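Local coordinates for protein sugar kinase, pfkB family (Thermotoga maritima, PDB 2AJR) that probably phosphorylates a phosphorylated sugar, perhaps fructose 1-phosphate, at the expense of ATP, as a magnesium-binding sugar kinase of the pfkB family, at residues Glu30-Gln33 with Leu37-Ile40; Ile111-Lys116 with Arg306-Tyr311. All blocks are in the same frame, centred on the assembly; numbering follows the deposited sequence.

Contact 1 (Glu30-Gln33 with Leu37-Ile40); sequences EDFQ and LYRI
Tyr38 reaches across to Phe32 and Gln33 with its ring and hydroxyl, and nearly all of the contact rests on this one side chain. Its ring is set obliquely to that of Phe32, the planes at 54° and the centroids 5.5 Å apart; CE2 of Tyr38 comes in at the edge of the Phe32 ring, near its plane, 3.6 Å from Phe32 CD1. Phe32 holds CG opposite its own backbone N (chi1 177°), which swings the ring back toward the tyrosine, and the two side chains run at about a right angle. Beyond the ring, the hydroxyl OH of Tyr38 accepts a nearly straight hydrogen bond from the backbone N of Gln33 (2.7 Å, 170°). The carbonyl O of Gln33 lies in the plane of the Tyr38 ring at its edge. A phenylalanine in place of Tyr38 would probably keep the ring contact but leave the Gln33 N-H without its acceptor. Val34 of the second subunit packs on Phe32 and Gln33, while Leu37, Tyr38 and Arg39 pair in parallel with a strand of that subunit. The tyrosine thus joins the loop after strand 22-28 to strand 37-39, in the beta-sheet lid that pfkB-family sugar kinases commonly use for dimerisation.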
loop_
_atom_site.group_PDB
_atom_site.type_symbol
_atom_site.label_atom_id
_atom_site.label_comp_id
_atom_site.label_asym_id
_atom_site.label_seq_id
_atom_site.Cartn_x
_atom_site.Cartn_y
_atom_site.Cartn_z
ATOM N N GLU A 30 2.023 16.344 4.360
ATOM C CA GLU A 30 1.357 17.625 4.551
ATOM C C GLU A 30 0.816 18.149 3.202
ATOM O O GLU A 30 1.511 18.094 2.178
ATOM C CB GLU A 30 2.325 18.622 5.218
ATOM C CG GLU A 30 2.854 18.107 6.585
ATOM C CD GLU A 30 3.152 19.214 7.612
ATOM O OE1 GLU A 30 3.636 20.303 7.209
ATOM O OE2 GLU A 30 2.906 18.981 8.827
ATOM N N ASP A 31 -0.423 18.656 3.226
ATOM C CA ASP A 31 -1.150 19.118 2.028
ATOM C C ASP A 31 -1.288 18.008 1.021
ATOM O O ASP A 31 -0.983 18.164 -0.148
ATOM C CB ASP A 31 -0.511 20.357 1.392
ATOM C CG ASP A 31 -0.756 21.620 2.201
ATOM O OD1 ASP A 31 -1.906 21.845 2.655
ATOM O OD2 ASP A 31 0.210 22.389 2.385
ATOM N N PHE A 32 -1.770 16.877 1.501
ATOM C CA PHE A 32 -2.067 15.760 0.641
ATOM C C PHE A 32 -3.293 16.090 -0.202
ATOM O O PHE A 32 -4.382 16.403 0.325
ATOM C CB PHE A 32 -2.321 14.516 1.480
ATOM C CG PHE A 32 -2.708 13.310 0.673
ATOM C CD1 PHE A 32 -1.900 12.866 -0.370
ATOM C CD2 PHE A 32 -3.870 12.607 0.966
ATOM C CE1 PHE A 32 -2.253 11.750 -1.116
ATOM C CE2 PHE A 32 -4.225 11.478 0.241
ATOM C CZ PHE A 32 -3.418 11.050 -0.809
ATOM N N GLN A 33 -3.101 16.038 -1.514
ATOM C CA GLN A 33 -4.196 16.168 -2.450
ATOM C C GLN A 33 -4.100 15.112 -3.540
ATOM O O GLN A 33 -3.058 14.516 -3.794
ATOM C CB GLN A 33 -4.250 17.573 -3.069
ATOM C CG GLN A 33 -4.504 18.712 -2.054
ATOM C CD GLN A 33 -5.831 18.564 -1.275
ATOM O OE1 GLN A 33 -6.729 17.807 -1.671
ATOM N NE2 GLN A 33 -5.946 19.289 -0.162
ATOM N N LEU A 37 1.915 13.136 -7.591
ATOM C CA LEU A 37 2.949 12.174 -7.194
ATOM C C LEU A 37 3.658 12.680 -5.954
ATOM O O LEU A 37 4.104 13.811 -5.927
ATOM C CB LEU A 37 3.965 11.992 -8.317
ATOM C CG LEU A 37 5.273 11.252 -7.975
ATOM C CD1 LEU A 37 5.023 9.865 -7.399
ATOM C CD2 LEU A 37 6.160 11.172 -9.203
ATOM N N TYR A 38 3.762 11.852 -4.927
ATOM C CA TYR A 38 4.537 12.212 -3.741
ATOM C C TYR A 38 5.747 11.295 -3.562
ATOM O O TYR A 38 5.609 10.079 -3.567
ATOM C CB TYR A 38 3.668 12.154 -2.499
ATOM C CG TYR A 38 2.509 13.101 -2.555
ATOM C CD1 TYR A 38 2.638 14.411 -2.098
ATOM C CD2 TYR A 38 1.288 12.705 -3.091
ATOM C CE1 TYR A 38 1.575 15.293 -2.153
ATOM C CE2 TYR A 38 0.223 13.585 -3.161
ATOM C CZ TYR A 38 0.370 14.876 -2.686
ATOM O OH TYR A 38 -0.686 15.756 -2.741
ATOM N N ARG A 39 6.930 11.898 -3.428
ATOM C CA ARG A 39 8.146 11.172 -3.077
ATOM C C ARG A 39 8.450 11.330 -1.593
ATOM O O ARG A 39 8.850 12.394 -1.166
ATOM C CB ARG A 39 9.306 11.689 -3.909
ATOM C CG ARG A 39 9.327 11.096 -5.288
ATOM C CD ARG A 39 9.881 12.039 -6.337
ATOM N NE ARG A 39 9.905 11.360 -7.634
ATOM C CZ ARG A 39 9.906 11.959 -8.823
ATOM N NH1 ARG A 39 9.894 13.285 -8.923
ATOM N NH2 ARG A 39 9.914 11.217 -9.925
ATOM N N ILE A 40 8.250 10.275 -0.811
ATOM C CA ILE A 40 8.614 10.305 0.596
ATOM C C ILE A 40 10.117 10.016 0.715
ATOM O O ILE A 40 10.522 8.865 0.654
ATOM C CB ILE A 40 7.823 9.258 1.416
ATOM C CG1 ILE A 40 6.311 9.328 1.135
ATOM C CG2 ILE A 40 8.093 9.421 2.919
ATOM C CD1 ILE A 40 5.625 10.628 1.504
#

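Contact 2 (Ile111-Lys116 with Arg306-Tyr311); sequences IDEKNK and RRKEKY. With MG (magnesium ion), chain C.
Ile111 and Glu113 reach Lys308 across this contact by van der Waals packing, without a direct hydrogen bond. The CD1 tip of Ile111 rests 3.4 Å from the backbone O of Lys308. Next to it the side chains of Glu113 and Lys308 cross at about a right angle: OE1 of Glu113 lies 3.7 Å from CD of Lys308, so the carboxylate meets the aliphatic part of the lysine.

The charged ends turn elsewhere. Lys308 starts with CG between its backbone N and carbonyl carbon (chi1 66°) and bends at its last torsion, which brings NZ to OE2 of Glu309 in a 2.8 Å salt bridge on the anti side of that carboxylate. Glu113 OE2 is hydrogen-bonded to NE2 of His267, a residue of the magnesium site.

The magnesium ion is bound by two backbone carbonyls of the 306-311 loop, Arg307 O at 2.4 Å and Glu309 O at 2.5 Å; His267 and Ala304 are the other protein residues of the site. Between the two ligands, the aliphatic part of Lys308 lies against Glu113 and its amino end turns back to Glu309.

Hydrogen bonds within 111-116 fix the turn. Asp112 OD1 accepts from Asn115 N, 3.3 Å away and above the carboxylate plane, in an Asx motif, and Lys116 NZ reaches Glu113 O at 3.1 Å.

Ile111 lies next to the end of strand 105-112, bonded through its backbone to Ile27 and Ile29 and packed against Phe28 of strand 22-28 and Ile118 of strand 117-122. The contact thus brings the tip of the four-stranded sheet against the metal-binding loop between helices 290-304 and 315-319.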
loop_
_atom_site.group_PDB
_atom_site.type_symbol
_atom_site.label_atom_id
_atom_site.label_comp_id
_atom_site.label_asym_id
_atom_site.label_seq_id
_atom_site.Cartn_x
_atom_site.Cartn_y
_atom_site.Cartn_z
ATOM N N ILE A 111 -1.936 10.555 6.521
ATOM C CA ILE A 111 -2.277 11.496 7.585
ATOM C C ILE A 111 -1.674 12.830 7.240
ATOM O O ILE A 111 -0.467 12.920 7.035
ATOM C CB ILE A 111 -1.779 10.982 8.927
ATOM C CG1 ILE A 111 -2.543 9.684 9.274
ATOM C CG2 ILE A 111 -1.974 12.015 10.000
ATOM C CD1 ILE A 111 -2.035 8.942 10.487
ATOM N N ASP A 112 -2.535 13.844 7.106
ATOM C CA ASP A 112 -2.122 15.217 6.752
ATOM C C ASP A 112 -2.335 16.088 7.996
ATOM O O ASP A 112 -3.448 16.544 8.273
ATOM C CB ASP A 112 -2.941 15.732 5.552
ATOM C CG ASP A 112 -2.572 17.159 5.132
ATOM O OD1 ASP A 112 -1.800 17.854 5.842
ATOM O OD2 ASP A 112 -3.064 17.590 4.058
ATOM N N GLU A 113 -1.263 16.299 8.747
ATOM C CA GLU A 113 -1.359 16.939 10.065
ATOM C C GLU A 113 -1.699 18.425 9.965
ATOM O O GLU A 113 -2.315 18.975 10.874
ATOM C CB GLU A 113 -0.048 16.763 10.844
ATOM C CG GLU A 113 -0.269 16.316 12.283
ATOM C CD GLU A 113 0.936 16.554 13.174
ATOM O OE1 GLU A 113 2.057 16.774 12.646
ATOM O OE2 GLU A 113 0.742 16.520 14.412
ATOM N N LYS A 114 -1.287 19.064 8.870
ATOM C CA LYS A 114 -1.593 20.465 8.623
ATOM C C LYS A 114 -3.097 20.702 8.411
ATOM O O LYS A 114 -3.688 21.589 9.048
ATOM C CB LYS A 114 -0.809 20.970 7.412
ATOM C CG LYS A 114 -1.128 22.410 7.032
ATOM C CD LYS A 114 -0.286 22.884 5.854
ATOM C CE LYS A 114 -0.923 24.085 5.170
ATOM N NZ LYS A 114 -0.166 24.498 3.956
ATOM N N ASN A 115 -3.713 19.919 7.524
ATOM C CA ASN A 115 -5.130 20.101 7.187
ATOM C C ASN A 115 -6.051 19.212 8.019
ATOM O O ASN A 115 -7.252 19.139 7.761
ATOM C CB ASN A 115 -5.358 19.819 5.702
ATOM C CG ASN A 115 -4.703 20.843 4.803
ATOM O OD1 ASN A 115 -5.285 21.883 4.503
ATOM N ND2 ASN A 115 -3.494 20.542 4.347
ATOM N N LYS A 116 -5.478 18.543 9.021
ATOM C CA LYS A 116 -6.183 17.555 9.852
ATOM C C LYS A 116 -7.028 16.602 9.009
ATOM O O LYS A 116 -8.254 16.648 9.056
ATOM C CB LYS A 116 -7.054 18.238 10.927
ATOM C CG LYS A 116 -6.372 19.372 11.698
ATOM C CD LYS A 116 -5.236 18.868 12.565
ATOM C CE LYS A 116 -4.490 20.004 13.283
ATOM N NZ LYS A 116 -3.169 19.506 13.805
ATOM N N ARG A 306 -2.493 12.001 21.212
ATOM C CA ARG A 306 -1.481 13.058 21.316
ATOM C C ARG A 306 -0.380 12.950 20.279
ATOM O O ARG A 306 0.422 13.858 20.186
ATOM C CB ARG A 306 -0.853 13.137 22.715
ATOM C CG ARG A 306 -1.829 13.428 23.840
ATOM C CD ARG A 306 -2.896 14.413 23.425
ATOM N NE ARG A 306 -3.845 14.688 24.496
ATOM C CZ ARG A 306 -4.979 15.372 24.334
ATOM N NH1 ARG A 306 -5.307 15.878 23.148
ATOM N NH2 ARG A 306 -5.786 15.563 25.372
ATOM N N ARG A 307 -0.331 11.865 19.507
ATOM C CA ARG A 307 0.651 11.736 18.431
ATOM C C ARG A 307 0.008 11.400 17.104
ATOM O O ARG A 307 -0.986 10.694 17.065
ATOM C CB ARG A 307 1.658 10.652 18.766
ATOM C CG ARG A 307 2.324 10.872 20.071
ATOM C CD ARG A 307 3.429 9.888 20.298
ATOM N NE ARG A 307 3.830 9.898 21.693
ATOM C CZ ARG A 307 4.896 9.275 22.180
ATOM N NH1 ARG A 307 5.690 8.573 21.387
ATOM N NH2 ARG A 307 5.172 9.364 23.476
ATOM N N LYS A 308 0.605 11.879 16.018
ATOM C CA LYS A 308 0.107 11.598 14.671
ATOM C C LYS A 308 0.193 10.124 14.307
ATOM O O LYS A 308 -0.632 9.633 13.546
ATOM C CB LYS A 308 0.801 12.474 13.606
ATOM C CG LYS A 308 2.294 12.249 13.379
ATOM C CD LYS A 308 2.853 13.217 12.281
ATOM C CE LYS A 308 4.380 13.372 12.321
ATOM N NZ LYS A 308 5.076 12.087 12.580
ATOM N N GLU A 309 1.171 9.420 14.862
ATOM C CA GLU A 309 1.316 7.983 14.604
ATOM C C GLU A 309 0.389 7.221 15.509
ATOM O O GLU A 309 -0.000 7.718 16.563
ATOM C CB GLU A 309 2.730 7.464 14.885
ATOM C CG GLU A 309 3.838 8.338 14.381
ATOM C CD GLU A 309 4.196 9.461 15.340
ATOM O OE1 GLU A 309 3.876 9.348 16.552
ATOM O OE2 GLU A 309 4.803 10.449 14.865
ATOM N N LYS A 310 0.058 6.009 15.082
ATOM C CA LYS A 310 -0.530 5.011 15.945
ATOM C C LYS A 310 0.415 4.899 17.119
ATOM O O LYS A 310 1.586 4.549 16.940
ATOM C CB LYS A 310 -0.651 3.660 15.226
ATOM C CG LYS A 310 -1.446 2.606 16.006
ATOM C CD LYS A 310 -1.972 1.462 15.112
ATOM C CE LYS A 310 -0.848 0.608 14.544
ATOM N NZ LYS A 310 -1.331 -0.712 14.031
ATOM N N TYR A 311 -0.089 5.273 18.294
ATOM C CA TYR A 311 0.654 5.253 19.525
ATOM C C TYR A 311 -0.242 4.665 20.598
ATOM O O TYR A 311 -1.322 5.161 20.864
ATOM C CB TYR A 311 1.097 6.668 19.894
ATOM C CG TYR A 311 1.593 6.854 21.320
ATOM C CD1 TYR A 311 2.788 6.276 21.764
ATOM C CD2 TYR A 311 0.888 7.650 22.212
ATOM C CE1 TYR A 311 3.239 6.466 23.080
ATOM C CE2 TYR A 311 1.322 7.855 23.509
ATOM C CZ TYR A 311 2.493 7.267 23.948
ATOM O OH TYR A 311 2.879 7.496 25.263
HETATM MG MG MG C . -2.253 8.662 17.138
#

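From the N terminus, strand 22-28 leads into contact 1, a short local closure with three residues between its segments, whose second segment, 37-40, takes in strand 37-39. Contact 2 opens only at the end of strand 105-112 and spans 189 residues before it closes in the loop after helix 290-304. The two are therefore in series, neither nested nor crossed. They nevertheless touch in space, because the turn after strand 105-112 lies against the loop after strand 22-28: Asp31 OD2 forms a salt bridge with Lys114 NZ at 2.7 Å. Through this junction the subunit interface at contact 1 adjoins the sheet end that contact 2 joins to the magnesium-binding loop.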